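Local coordinates for putative uncharacterized protein (Desulfitobacterium hafniense, PDB 4JGI), which binds methylcobalamin and is probably the corrinoid-carrying component of an O-demethylase system, at residues I60-M74 and K106-F118. Numbering follows the deposited sequence.
Sequences IGDLIFAGEILQAAM and KNIFRTMAEASGF
One face of the Gln71 amide lies against Ala115, whose CA sits 3.3 Å from OE1, above the amide plane. Thr111 CG2 lies over a face of the Glu68 carboxylate, displaced toward OE2 (3.5 Å), while Thr111 OG1 is tied to Asn107 O. In Gln71, CG stands anti to the backbone N (chi1 -173°) and a bend at chi2 folds the amide toward helix 106-115. One water donates to OE1 and Thr111 O; NE2 hydrogen-bonds to Asp75 OD1, and another water joins it to Glu114 O. No direct hydrogen bond links the helices, whose axes approach to 8.3 Å at 24°. Gly67, lacking a side chain, permits this closeness: Thr111 CG2 lies 3.7 Å from its C and Met112 CG 4.0 Å from its CA. The extended Met112 chain carries CE to Leu63 CB and O, while Ile108 CD1 meets Ile64 CG1 at 3.7 Å. Ala115 CB packs on Leu70 and Gln71 before a Schellman motif at Gly117 ends the helix. The contact joins the N-terminal helices to the Rossmann-like domain, with Ile60, Leu63 and Ile108 touching methylcobalamin. Helix 32-54 packs on Leu70 and Met74, helix 199-209 on Met112, and strand 91-96 on Lys106 and Arg110.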
ATOM      1  N   ILE A  60      -4.846   4.254 -14.695  1.00 20.12           N
ATOM      2  CA  ILE A  60      -4.693   4.913 -13.386  1.00 18.19           C
ATOM      3  C   ILE A  60      -6.041   5.069 -12.681  1.00 17.86           C
ATOM      4  O   ILE A  60      -6.150   4.863 -11.474  1.00 17.95           O
ATOM      5  CB  ILE A  60      -4.016   6.307 -13.576  1.00 21.87           C
ATOM      6  CG1 ILE A  60      -2.590   6.019 -14.031  1.00 24.17           C
ATOM      7  CG2 ILE A  60      -4.022   7.197 -12.328  1.00 26.41           C
ATOM      8  CD1 ILE A  60      -1.768   5.123 -13.130  1.00 33.71           C
ATOM      9  N   GLY A  61      -7.069   5.496 -13.409  1.00 18.59           N
ATOM     10  CA  GLY A  61      -8.369   5.653 -12.783  1.00 19.68           C
ATOM     11  C   GLY A  61      -8.830   4.392 -12.058  1.00 20.46           C
ATOM     12  O   GLY A  61      -9.408   4.462 -10.938  1.00 17.97           O
ATOM     13  N   ASP A  62      -8.581   3.214 -12.623  1.00 18.61           N
ATOM     14  CA  ASP A  62      -9.016   1.991 -11.983  1.00 17.92           C
ATOM     15  C   ASP A  62      -8.279   1.759 -10.679  1.00 17.14           C
ATOM     16  O   ASP A  62      -8.850   1.238  -9.763  1.00 16.98           O
ATOM     17  CB  ASP A  62      -8.791   0.819 -12.925  1.00 20.54           C
ATOM     18  CG  ASP A  62      -9.604   0.994 -14.181  1.00 23.73           C
ATOM     19  OD1 ASP A  62     -10.870   1.158 -14.033  1.00 24.34           O
ATOM     20  OD2 ASP A  62      -9.063   1.110 -15.298  1.00 25.56           O
ATOM     21  N   LEU A  63      -7.023   2.199 -10.621  1.00 16.45           N
ATOM     22  CA  LEU A  63      -6.337   2.084  -9.364  1.00 16.59           C
ATOM     23  C   LEU A  63      -6.917   3.032  -8.286  1.00 17.75           C
ATOM     24  O   LEU A  63      -6.921   2.682  -7.104  1.00 17.07           O
ATOM     25  CB  LEU A  63      -4.858   2.306  -9.494  1.00 17.07           C
ATOM     26  CG  LEU A  63      -4.122   1.407 -10.438  1.00 18.28           C
ATOM     27  CD1 LEU A  63      -2.652   1.837 -10.476  1.00 19.86           C
ATOM     28  CD2 LEU A  63      -4.181  -0.037 -10.073  1.00 19.10           C
ATOM     29  N   ILE A  64      -7.295   4.252  -8.678  1.00 17.18           N
ATOM     30  CA  ILE A  64      -7.959   5.110  -7.760  1.00 15.70           C
ATOM     31  C   ILE A  64      -9.245   4.460  -7.243  1.00 15.76           C
ATOM     32  O   ILE A  64      -9.530   4.401  -6.035  1.00 17.97           O
ATOM     33  CB  ILE A  64      -8.216   6.449  -8.462  1.00 16.73           C
ATOM     34  CG1 ILE A  64      -6.886   7.114  -8.798  1.00 18.36           C
ATOM     35  CG2 ILE A  64      -9.113   7.352  -7.560  1.00 18.32           C
ATOM     36  CD1 ILE A  64      -7.023   8.337  -9.653  1.00 23.91           C
ATOM     37  N   PHE A  65     -10.032   3.942  -8.187  1.00 15.47           N
ATOM     38  CA  PHE A  65     -11.275   3.270  -7.865  1.00 16.00           C
ATOM     39  C   PHE A  65     -11.107   2.105  -6.903  1.00 17.73           C
ATOM     40  O   PHE A  65     -11.849   2.003  -5.923  1.00 17.88           O
ATOM     41  CB  PHE A  65     -12.042   2.784  -9.080  1.00 17.18           C
ATOM     42  CG  PHE A  65     -12.359   3.838 -10.150  1.00 16.73           C
ATOM     43  CD1 PHE A  65     -12.369   5.209  -9.923  1.00 16.39           C
ATOM     44  CD2 PHE A  65     -12.628   3.403 -11.412  1.00 16.01           C
ATOM     45  CE1 PHE A  65     -12.620   6.078 -10.953  1.00 17.08           C
ATOM     46  CE2 PHE A  65     -12.870   4.247 -12.434  1.00 18.72           C
ATOM     47  CZ  PHE A  65     -12.823   5.603 -12.212  1.00 18.12           C
ATOM     48  N   ALA A  66     -10.074   1.293  -7.152  1.00 17.53           N
ATOM     49  CA  ALA A  66      -9.893   0.139  -6.349  1.00 16.88           C
ATOM     50  C   ALA A  66      -9.691   0.460  -4.911  1.00 16.46           C
ATOM     51  O   ALA A  66     -10.230  -0.228  -4.009  1.00 17.51           O
ATOM     52  CB  ALA A  66      -8.719  -0.691  -6.879  1.00 18.02           C
ATOM     53  N   GLY A  67      -8.832   1.450  -4.629  1.00 17.36           N
ATOM     54  CA  GLY A  67      -8.643   1.823  -3.268  1.00 15.58           C
ATOM     55  C   GLY A  67      -9.891   2.297  -2.516  1.00 15.57           C
ATOM     56  O   GLY A  67     -10.149   1.946  -1.369  1.00 17.16           O
ATOM     57  N   GLU A  68     -10.657   3.134  -3.220  1.00 17.25           N
ATOM     58  CA  GLU A  68     -11.879   3.647  -2.655  1.00 16.98           C
ATOM     59  C   GLU A  68     -12.922   2.563  -2.460  1.00 15.71           C
ATOM     60  O   GLU A  68     -13.615   2.538  -1.448  1.00 16.37           O
ATOM     61  CB  GLU A  68     -12.459   4.758  -3.512  1.00 16.74           C
ATOM     62  CG  GLU A  68     -11.496   5.935  -3.699  1.00 16.69           C
ATOM     63  CD  GLU A  68     -10.915   6.620  -2.479  1.00 31.89           C
ATOM     64  OE1 GLU A  68     -11.482   6.542  -1.403  1.00 39.79           O
ATOM     65  OE2 GLU A  68      -9.821   7.192  -2.602  1.00 31.56           O
ATOM     66  N   ILE A  69     -12.970   1.626  -3.400  1.00 15.14           N
ATOM     67  CA  ILE A  69     -13.921   0.500  -3.300  1.00 16.74           C
ATOM     68  C   ILE A  69     -13.546  -0.449  -2.156  1.00 15.92           C
ATOM     69  O   ILE A  69     -14.362  -0.862  -1.302  1.00 16.73           O
ATOM     70  CB  ILE A  69     -14.007  -0.264  -4.637  1.00 18.99           C
ATOM     71  CG1 ILE A  69     -14.776   0.599  -5.675  1.00 18.62           C
ATOM     72  CG2 ILE A  69     -14.644  -1.655  -4.521  1.00 20.61           C
ATOM     73  CD1 ILE A  69     -14.684   0.080  -7.073  1.00 20.03           C
ATOM     74  N   LEU A  70     -12.258  -0.727  -2.006  1.00 16.30           N
ATOM     75  CA  LEU A  70     -11.836  -1.576  -0.846  1.00 16.88           C
ATOM     76  C   LEU A  70     -12.152  -0.864   0.456  1.00 17.00           C
ATOM     77  O   LEU A  70     -12.595  -1.462   1.419  1.00 17.87           O
ATOM     78  CB  LEU A  70     -10.376  -1.970  -0.949  1.00 17.12           C
ATOM     79  CG  LEU A  70      -9.882  -2.921   0.131  1.00 18.99           C
ATOM     80  CD1 LEU A  70     -10.665  -4.233   0.075  1.00 26.33           C
ATOM     81  CD2 LEU A  70      -8.382  -3.185  -0.078  1.00 23.59           C
ATOM     82  N   GLN A  71     -11.804   0.429   0.546  1.00 15.23           N
ATOM     83  CA  GLN A  71     -12.055   1.128   1.795  1.00 17.26           C
ATOM     84  C   GLN A  71     -13.520   1.110   2.141  1.00 18.48           C
ATOM     85  O   GLN A  71     -13.859   0.994   3.303  1.00 18.33           O
ATOM     86  CB  GLN A  71     -11.517   2.561   1.713  1.00 17.19           C
ATOM     87  CG  GLN A  71     -11.606   3.290   3.030  1.00 18.77           C
ATOM     88  CD  GLN A  71     -10.731   2.656   4.109  1.00 22.57           C
ATOM     89  OE1 GLN A  71      -9.555   2.785   4.059  1.00 21.98           O
ATOM     90  NE2 GLN A  71     -11.345   2.028   5.083  1.00 27.83           N
ATOM     91  N   ALA A  72     -14.401   1.291   1.152  1.00 17.58           N
ATOM     92  CA  ALA A  72     -15.851   1.271   1.435  1.00 18.00           C
ATOM     93  C   ALA A  72     -16.304  -0.067   1.965  1.00 19.25           C
ATOM     94  O   ALA A  72     -17.047  -0.152   2.936  1.00 20.94           O
ATOM     95  CB  ALA A  72     -16.598   1.628   0.182  1.00 18.94           C
ATOM     96  N   ALA A  73     -15.798  -1.144   1.390  1.00 17.62           N
ATOM     97  CA  ALA A  73     -16.103  -2.493   1.906  1.00 18.13           C
ATOM     98  C   ALA A  73     -15.608  -2.681   3.293  1.00 19.38           C
ATOM     99  O   ALA A  73     -16.326  -3.216   4.134  1.00 21.58           O
ATOM    100  CB  ALA A  73     -15.464  -3.557   0.985  1.00 20.12           C
ATOM    101  N   MET A  74     -14.373  -2.233   3.565  1.00 18.22           N
ATOM    102  CA  MET A  74     -13.804  -2.326   4.929  1.00 20.75           C
ATOM    103  C   MET A  74     -14.589  -1.574   5.955  1.00 22.78           C
ATOM    104  O   MET A  74     -14.756  -2.072   7.057  1.00 26.98           O
ATOM    105  CB  MET A  74     -12.387  -1.873   4.965  1.00 22.35           C
ATOM    106  CG  MET A  74     -11.535  -2.764   4.131  1.00 23.66           C
ATOM    107  SD  MET A  74     -11.500  -4.490   4.710  1.00 31.75           S
ATOM    108  CE  MET A  74     -11.057  -4.090   6.311  1.00 25.02           C
ATOM    109  N   LYS A 106       1.748   8.284  -4.817  1.00 16.42           N
ATOM    110  CA  LYS A 106       1.916   8.018  -3.377  1.00 15.67           C
ATOM    111  C   LYS A 106       0.559   7.957  -2.749  1.00 15.23           C
ATOM    112  O   LYS A 106       0.318   7.128  -1.884  1.00 16.91           O
ATOM    113  CB  LYS A 106       2.764   9.152  -2.764  1.00 16.50           C
ATOM    114  CG  LYS A 106       2.864   9.044  -1.238  1.00 21.75           C
ATOM    115  CD  LYS A 106       3.667  10.142  -0.613  1.00 25.45           C
ATOM    116  CE  LYS A 106       2.990  11.550  -0.655  1.00 22.10           C
ATOM    117  NZ  LYS A 106       1.815  11.870   0.166  1.00 23.44           N
ATOM    118  N   ASN A 107      -0.327   8.876  -3.129  1.00 14.83           N
ATOM    119  CA  ASN A 107      -1.643   8.895  -2.491  1.00 14.27           C
ATOM    120  C   ASN A 107      -2.562   7.726  -2.880  1.00 14.16           C
ATOM    121  O   ASN A 107      -3.428   7.323  -2.122  1.00 16.46           O
ATOM    122  CB  ASN A 107      -2.270  10.252  -2.721  1.00 17.13           C
ATOM    123  CG  ASN A 107      -1.589  11.349  -1.990  1.00 22.00           C
ATOM    124  OD1 ASN A 107      -0.831  11.119  -1.110  1.00 22.80           O
ATOM    125  ND2 ASN A 107      -1.928  12.553  -2.323  1.00 24.29           N
ATOM    126  N   ILE A 108      -2.411   7.223  -4.112  1.00 15.00           N
ATOM    127  CA  ILE A 108      -3.057   5.973  -4.518  1.00 15.76           C
ATOM    128  C   ILE A 108      -2.622   4.826  -3.627  1.00 16.76           C
ATOM    129  O   ILE A 108      -3.433   4.104  -3.074  1.00 17.28           O
ATOM    130  CB  ILE A 108      -2.838   5.675  -6.031  1.00 16.83           C
ATOM    131  CG1 ILE A 108      -3.486   6.750  -6.859  1.00 18.00           C
ATOM    132  CG2 ILE A 108      -3.335   4.311  -6.367  1.00 17.90           C
ATOM    133  CD1 ILE A 108      -3.206   6.629  -8.358  1.00 20.60           C
ATOM    134  N   PHE A 109      -1.328   4.719  -3.394  1.00 15.48           N
ATOM    135  CA  PHE A 109      -0.816   3.748  -2.472  1.00 17.35           C
ATOM    136  C   PHE A 109      -1.291   3.961  -1.053  1.00 14.68           C
ATOM    137  O   PHE A 109      -1.697   2.985  -0.427  1.00 16.38           O
ATOM    138  CB  PHE A 109       0.704   3.720  -2.575  1.00 15.28           C
ATOM    139  CG  PHE A 109       1.335   2.809  -1.555  1.00 16.12           C
ATOM    140  CD1 PHE A 109       1.298   1.407  -1.717  1.00 17.09           C
ATOM    141  CD2 PHE A 109       1.914   3.295  -0.428  1.00 16.72           C
ATOM    142  CE1 PHE A 109       1.808   0.552  -0.718  1.00 17.80           C
ATOM    143  CE2 PHE A 109       2.445   2.446   0.521  1.00 18.56           C
ATOM    144  CZ  PHE A 109       2.415   1.072   0.374  1.00 18.06           C
ATOM    145  N   ARG A 110      -1.296   5.188  -0.574  1.00 14.80           N
ATOM    146  CA  ARG A 110      -1.765   5.489   0.746  1.00 16.65           C
ATOM    147  C   ARG A 110      -3.195   4.977   0.912  1.00 15.71           C
ATOM    148  O   ARG A 110      -3.538   4.337   1.924  1.00 16.52           O
ATOM    149  CB  ARG A 110      -1.713   7.021   0.987  1.00 16.51           C
ATOM    150  CG  ARG A 110      -2.246   7.423   2.323  1.00 20.91           C
ATOM    151  CD  ARG A 110      -2.360   8.933   2.405  1.00 23.18           C
ATOM    152  NE  ARG A 110      -3.333   9.468   1.455  1.00 27.33           N
ATOM    153  CZ  ARG A 110      -3.437  10.743   1.057  1.00 26.60           C
ATOM    154  NH1 ARG A 110      -2.545  11.658   1.377  1.00 27.96           N
ATOM    155  NH2 ARG A 110      -4.419  11.076   0.207  1.00 29.28           N
ATOM    156  N   THR A 111      -4.061   5.214  -0.081  1.00 16.07           N
ATOM    157  CA  THR A 111      -5.465   4.819   0.040  1.00 17.20           C
ATOM    158  C   THR A 111      -5.527   3.280   0.081  1.00 15.28           C
ATOM    159  O   THR A 111      -6.275   2.744   0.909  1.00 18.03           O
ATOM    160  CB  THR A 111      -6.280   5.368  -1.119  1.00 19.81           C
ATOM    161  OG1 THR A 111      -6.144   6.818  -1.107  1.00 20.81           O
ATOM    162  CG2 THR A 111      -7.743   4.898  -1.024  1.00 18.85           C
ATOM    163  N   MET A 112      -4.812   2.573  -0.777  1.00 16.31           N
ATOM    164  CA  MET A 112      -4.833   1.089  -0.796  1.00 16.22           C
ATOM    165  C   MET A 112      -4.287   0.546   0.498  1.00 18.24           C
ATOM    166  O   MET A 112      -4.833  -0.400   1.018  1.00 18.51           O
ATOM    167  CB  MET A 112      -4.087   0.530  -1.976  1.00 18.95           C
ATOM    168  CG  MET A 112      -4.763   0.886  -3.302  1.00 17.60           C
ATOM    169  SD  MET A 112      -3.669   0.201  -4.553  1.00 21.97           S
ATOM    170  CE  MET A 112      -4.670   0.361  -6.019  1.00 24.51           C
ATOM    171  N   ALA A 113      -3.240   1.160   1.017  1.00 16.44           N
ATOM    172  CA  ALA A 113      -2.609   0.634   2.234  1.00 15.99           C
ATOM    173  C   ALA A 113      -3.506   0.804   3.454  1.00 18.14           C
ATOM    174  O   ALA A 113      -3.666  -0.102   4.277  1.00 19.82           O
ATOM    175  CB  ALA A 113      -1.279   1.346   2.463  1.00 18.23           C
ATOM    176  N   GLU A 114      -4.158   1.977   3.559  1.00 15.10           N
ATOM    177  CA  GLU A 114      -5.134   2.276   4.594  1.00 17.16           C
ATOM    178  C   GLU A 114      -6.325   1.274   4.521  1.00 20.14           C
ATOM    179  O   GLU A 114      -6.723   0.753   5.524  1.00 21.85           O
ATOM    180  CB  GLU A 114      -5.564   3.770   4.585  1.00 19.55           C
ATOM    181  CG  GLU A 114      -4.454   4.646   5.116  1.00 21.98           C
ATOM    182  CD  GLU A 114      -4.829   6.168   5.203  1.00 30.23           C
ATOM    183  OE1 GLU A 114      -5.651   6.626   4.350  1.00 43.89           O
ATOM    184  OE2 GLU A 114      -4.279   6.899   6.097  1.00 41.01           O
ATOM    185  N   ALA A 115      -6.800   1.016   3.327  1.00 16.93           N
ATOM    186  CA  ALA A 115      -7.884   0.091   3.119  1.00 20.85           C
ATOM    187  C   ALA A 115      -7.493  -1.348   3.401  1.00 21.22           C
ATOM    188  O   ALA A 115      -8.367  -2.180   3.582  1.00 24.40           O
ATOM    189  CB  ALA A 115      -8.392   0.196   1.689  1.00 20.86           C
ATOM    190  N   SER A 116      -6.197  -1.651   3.427  1.00 20.81           N
ATOM    191  CA  SER A 116      -5.667  -2.962   3.659  1.00 20.90           C
ATOM    192  C   SER A 116      -5.216  -3.137   5.074  1.00 21.61           C
ATOM    193  O   SER A 116      -4.585  -4.156   5.350  1.00 27.29           O
ATOM    194  CB  SER A 116      -4.469  -3.164   2.789  1.00 21.82           C
ATOM    195  OG  SER A 116      -4.837  -3.167   1.414  1.00 22.11           O
ATOM    196  N   GLY A 117      -5.599  -2.226   5.954  1.00 23.53           N
ATOM    197  CA  GLY A 117      -5.386  -2.326   7.385  1.00 24.85           C
ATOM    198  C   GLY A 117      -4.081  -1.820   7.909  1.00 25.53           C
ATOM    199  O   GLY A 117      -3.753  -2.090   9.079  1.00 26.27           O
ATOM    200  N   PHE A 118      -3.341  -1.037   7.107  1.00 20.64           N
ATOM    201  CA  PHE A 118      -2.119  -0.466   7.648  1.00 17.96           C
ATOM    202  C   PHE A 118      -2.415   0.876   8.311  1.00 20.76           C
ATOM    203  O   PHE A 118      -3.280   1.636   7.827  1.00 22.28           O
ATOM    204  CB  PHE A 118      -1.065  -0.233   6.578  1.00 16.28           C
ATOM    205  CG  PHE A 118      -0.463  -1.476   5.966  1.00 18.93           C
ATOM    206  CD1 PHE A 118      -1.061  -2.096   4.894  1.00 21.02           C
ATOM    207  CD2 PHE A 118       0.659  -2.070   6.525  1.00 19.32           C
ATOM    208  CE1 PHE A 118      -0.552  -3.243   4.349  1.00 23.58           C
ATOM    209  CE2 PHE A 118       1.166  -3.263   5.959  1.00 19.10           C
ATOM    210  CZ  PHE A 118       0.531  -3.854   4.909  1.00 24.75           C
TER
HETATM  211  O   HOH W   1      -6.374   3.882  -4.467  1.00 21.07           O
HETATM  212  O   HOH W   2      -8.776   8.368  -0.780  1.00 41.19           O
HETATM  213  O   HOH W   3      -8.436   4.211   2.163  1.00 25.64           O
HETATM  214  O   HOH W   4      -9.326   0.059   6.662  1.00 41.26           O